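PDB 6R2J: Endoglucanase(Endo-1,4-beta-glucanase)protein from Pseudomonas stutzeri, which probably hydrolyses beta-1,4-glucosidic bonds in cellulose-like glucans, as a family 5 glycoside hydrolase, and is here bound to cellobiose. Local coordinates for residues His99-Tyr104 with Met142-Ser147. Sequence-based numbering, arbitrary orientation. Where two conformers were deposited one is given.
Sequences HNYGRY and MNEPHS. With BGC (beta-D-glucopyranose), chain E; TRS (2-amino-2-hydroxymethyl-propane-1,3-diol), chain G.
The carboxamide of Asn143 stacks on one face of the His99 imidazole, the two planes 20° apart and ND2 of Asn143 3.2 Å from CE1 of His99. The same amide stands nearly perpendicular to the Tyr101 ring and brings ND2 over its face, 3.3 Å from CE1. With CG anti to the backbone N (chi1 178°), Asn143 runs alongside both rings into the active-site cleft, where ND2 donates to O1 of a bound Tris molecule. Tyr101 OH meets Tris O3 at 2.7 Å, and OE2 of Glu144, a residue of the glycan pocket, accepts from the Tris amine.

Farther from the ligand, Arg103 lays its guanidinium flat on the His146 imidazole, planes 15° apart. Its NH1 grips two carbonyls in the guanidinium plane: His146 O at 2.8 Å, in a nearly straight bond, and Tyr101 O at 2.9 Å. One nitrogen thereby ties the turn to the opposing loop. Two weak bonds add to this: Tyr101 N to Asn143 O, and Gly102 N to SD of Met142, whose chain bends at chi2 and chi3 to bring SD against the type I' turn Asn100-Arg103. That turn is closed by Arg103 N to Asn100 O and by Asn100 ND2 to Arg103 O.

A second shell orients the polar ends: Asp97 holds His99 ND1, Trp61 N bonds Asn100 OD1, Arg56 binds Asn143 OD1, and His206 bonds Glu144 OE2. Asn143-Glu144 is the Asn-Glu pair that in family 5 enzymes follows strand four, consistent with Glu144 as acid/base and Glu252, also bonded to Tris, as nucleophile. The two segments follow adjacent parallel strands 93-98 and 136-140 of the TIM barrel, the first running into short strand 103-104, which pairs antiparallel with 107-108; Trp152 of helix 152-166 lies against Met142 and Pro145.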
loop_
_atom_site.group_PDB
_atom_site.type_symbol
_atom_site.label_atom_id
_atom_site.label_comp_id
_atom_site.label_asym_id
_atom_site.label_seq_id
_atom_site.Cartn_x
_atom_site.Cartn_y
_atom_site.Cartn_z
ATOM N N HIS A 99 -3.221 0.520 8.297
ATOM C CA HIS A 99 -4.395 0.660 7.434
ATOM C C HIS A 99 -5.533 1.369 8.186
ATOM O O HIS A 99 -6.651 0.845 8.341
ATOM C CB HIS A 99 -4.805 -0.739 7.010
ATOM C CG HIS A 99 -5.521 -0.815 5.700
ATOM N ND1 HIS A 99 -4.906 -0.538 4.501
ATOM C CD2 HIS A 99 -6.788 -1.187 5.397
ATOM C CE1 HIS A 99 -5.769 -0.722 3.517
ATOM N NE2 HIS A 99 -6.916 -1.124 4.033
ATOM N N ASN A 100 -5.250 2.618 8.607
ATOM C CA ASN A 100 -6.065 3.244 9.636
ATOM C C ASN A 100 -6.855 4.503 9.274
ATOM O O ASN A 100 -7.546 5.037 10.151
ATOM C CB ASN A 100 -5.217 3.519 10.886
ATOM C CG ASN A 100 -5.270 2.385 11.889
ATOM O OD1 ASN A 100 -4.659 1.367 11.700
ATOM N ND2 ASN A 100 -6.032 2.562 12.951
ATOM N N TYR A 101 -6.792 5.002 8.049
ATOM C CA TYR A 101 -7.742 6.026 7.592
ATOM C C TYR A 101 -7.686 7.326 8.399
ATOM O O TYR A 101 -8.693 8.029 8.523
ATOM C CB TYR A 101 -9.176 5.477 7.617
ATOM C CG TYR A 101 -9.364 4.240 6.774
ATOM C CD1 TYR A 101 -9.509 4.326 5.412
ATOM C CD2 TYR A 101 -9.366 2.998 7.343
ATOM C CE1 TYR A 101 -9.646 3.195 4.648
ATOM C CE2 TYR A 101 -9.496 1.861 6.578
ATOM C CZ TYR A 101 -9.631 1.958 5.230
ATOM O OH TYR A 101 -9.774 0.798 4.492
ATOM N N GLY A 102 -6.513 7.675 8.927
ATOM C CA GLY A 102 -6.364 8.856 9.754
ATOM C C GLY A 102 -6.922 8.755 11.164
ATOM O O GLY A 102 -7.070 9.797 11.825
ATOM N N ARG A 103 -7.226 7.542 11.654
ATOM C CA ARG A 103 -7.986 7.396 12.886
ATOM C C ARG A 103 -7.469 6.249 13.752
ATOM O O ARG A 103 -6.878 5.290 13.252
ATOM C CB ARG A 103 -9.481 7.163 12.610
ATOM C CG ARG A 103 -10.182 8.338 11.912
ATOM C CD ARG A 103 -11.476 7.895 11.211
ATOM N NE ARG A 103 -12.326 9.037 10.884
ATOM C CZ ARG A 103 -12.088 9.884 9.883
ATOM N NH1 ARG A 103 -11.021 9.724 9.093
ATOM N NH2 ARG A 103 -12.902 10.917 9.682
ATOM N N TYR A 104 -7.726 6.365 15.063
ATOM C CA TYR A 104 -7.411 5.346 16.057
ATOM C C TYR A 104 -8.641 5.147 16.945
ATOM O O TYR A 104 -9.090 6.090 17.604
ATOM C CB TYR A 104 -6.182 5.764 16.877
ATOM C CG TYR A 104 -5.849 4.758 17.964
ATOM C CD1 TYR A 104 -5.469 3.472 17.640
ATOM C CD2 TYR A 104 -5.978 5.063 19.293
ATOM C CE1 TYR A 104 -5.207 2.541 18.588
ATOM C CE2 TYR A 104 -5.719 4.112 20.260
ATOM C CZ TYR A 104 -5.302 2.859 19.882
ATOM O OH TYR A 104 -5.012 1.894 20.794
ATOM N N MET A 142 0.269 5.451 6.907
ATOM C CA MET A 142 -1.181 5.546 7.049
ATOM C C MET A 142 -1.858 5.287 5.713
ATOM O O MET A 142 -1.537 5.943 4.733
ATOM C CB MET A 142 -1.597 6.943 7.536
ATOM C CG MET A 142 -3.082 7.132 7.823
ATOM S SD MET A 142 -3.671 5.936 9.030
ATOM C CE MET A 142 -2.536 6.189 10.386
ATOM N N ASN A 143 -2.857 4.417 5.723
ATOM C CA ASN A 143 -3.731 4.183 4.583
ATOM C C ASN A 143 -4.891 5.187 4.524
ATOM O O ASN A 143 -5.629 5.396 5.504
ATOM C CB ASN A 143 -4.263 2.738 4.646
ATOM C CG ASN A 143 -5.234 2.393 3.505
ATOM O OD1 ASN A 143 -4.798 2.196 2.385
ATOM N ND2 ASN A 143 -6.543 2.322 3.797
ATOM N N GLU A 144 -5.040 5.803 3.358
ATOM C CA GLU A 144 -6.234 6.562 2.988
ATOM C C GLU A 144 -6.762 7.533 4.061
ATOM O O GLU A 144 -7.923 7.432 4.470
ATOM C CB GLU A 144 -7.327 5.657 2.462
ATOM C CG GLU A 144 -6.908 4.962 1.138
ATOM C CD GLU A 144 -8.005 4.116 0.473
ATOM O OE1 GLU A 144 -9.128 3.997 1.012
ATOM O OE2 GLU A 144 -7.699 3.532 -0.602
ATOM N N PRO A 145 -5.965 8.514 4.459
ATOM C CA PRO A 145 -6.516 9.615 5.259
ATOM C C PRO A 145 -7.716 10.234 4.572
ATOM O O PRO A 145 -7.712 10.459 3.364
ATOM C CB PRO A 145 -5.369 10.623 5.361
ATOM C CG PRO A 145 -4.231 10.050 4.623
ATOM C CD PRO A 145 -4.533 8.663 4.144
ATOM N N HIS A 146 -8.745 10.535 5.353
ATOM C CA HIS A 146 -9.875 11.241 4.785
ATOM C C HIS A 146 -10.584 11.996 5.883
ATOM O O HIS A 146 -10.589 11.564 7.037
ATOM C CB HIS A 146 -10.865 10.281 4.125
ATOM C CG HIS A 146 -11.542 9.350 5.087
ATOM N ND1 HIS A 146 -12.825 9.542 5.548
ATOM C CD2 HIS A 146 -11.116 8.201 5.657
ATOM C CE1 HIS A 146 -13.163 8.543 6.348
ATOM N NE2 HIS A 146 -12.141 7.718 6.432
ATOM N N SER A 147 -11.159 13.139 5.499
ATOM C CA SER A 147 -11.925 13.976 6.416
ATOM C C SER A 147 -11.179 14.165 7.727
ATOM O O SER A 147 -11.719 13.937 8.809
ATOM C CB SER A 147 -13.328 13.409 6.663
ATOM O OG SER A 147 -14.036 13.195 5.441
HETATM C C2 BGC E . -11.066 7.643 -3.423
HETATM C C3 BGC E . -9.585 7.511 -3.590
HETATM C C4 BGC E . -9.287 6.146 -3.063
HETATM C C5 BGC E . -10.331 5.089 -3.245
HETATM C C6 BGC E . -9.681 3.865 -2.674
HETATM C C1 BGC E . -12.114 6.500 -3.430
HETATM O O2 BGC E . -11.431 8.854 -4.201
HETATM O O3 BGC E . -8.853 8.503 -2.861
HETATM O O4 BGC E . -8.023 5.991 -3.666
HETATM O O5 BGC E . -11.548 5.520 -2.468
HETATM O O6 BGC E . -10.741 2.920 -2.368
HETATM C C TRS G . -9.380 -0.025 0.239
HETATM C C1 TRS G . -8.210 -0.209 1.221
HETATM C C2 TRS G . -9.445 -1.174 -0.787
HETATM C C3 TRS G . -10.714 0.075 1.019
HETATM N N TRS G . -9.111 1.217 -0.520
HETATM O O1 TRS G . -7.470 0.982 1.305
HETATM O O2 TRS G . -10.354 -0.875 -1.841
HETATM O O3 TRS G . -10.630 1.102 1.992
#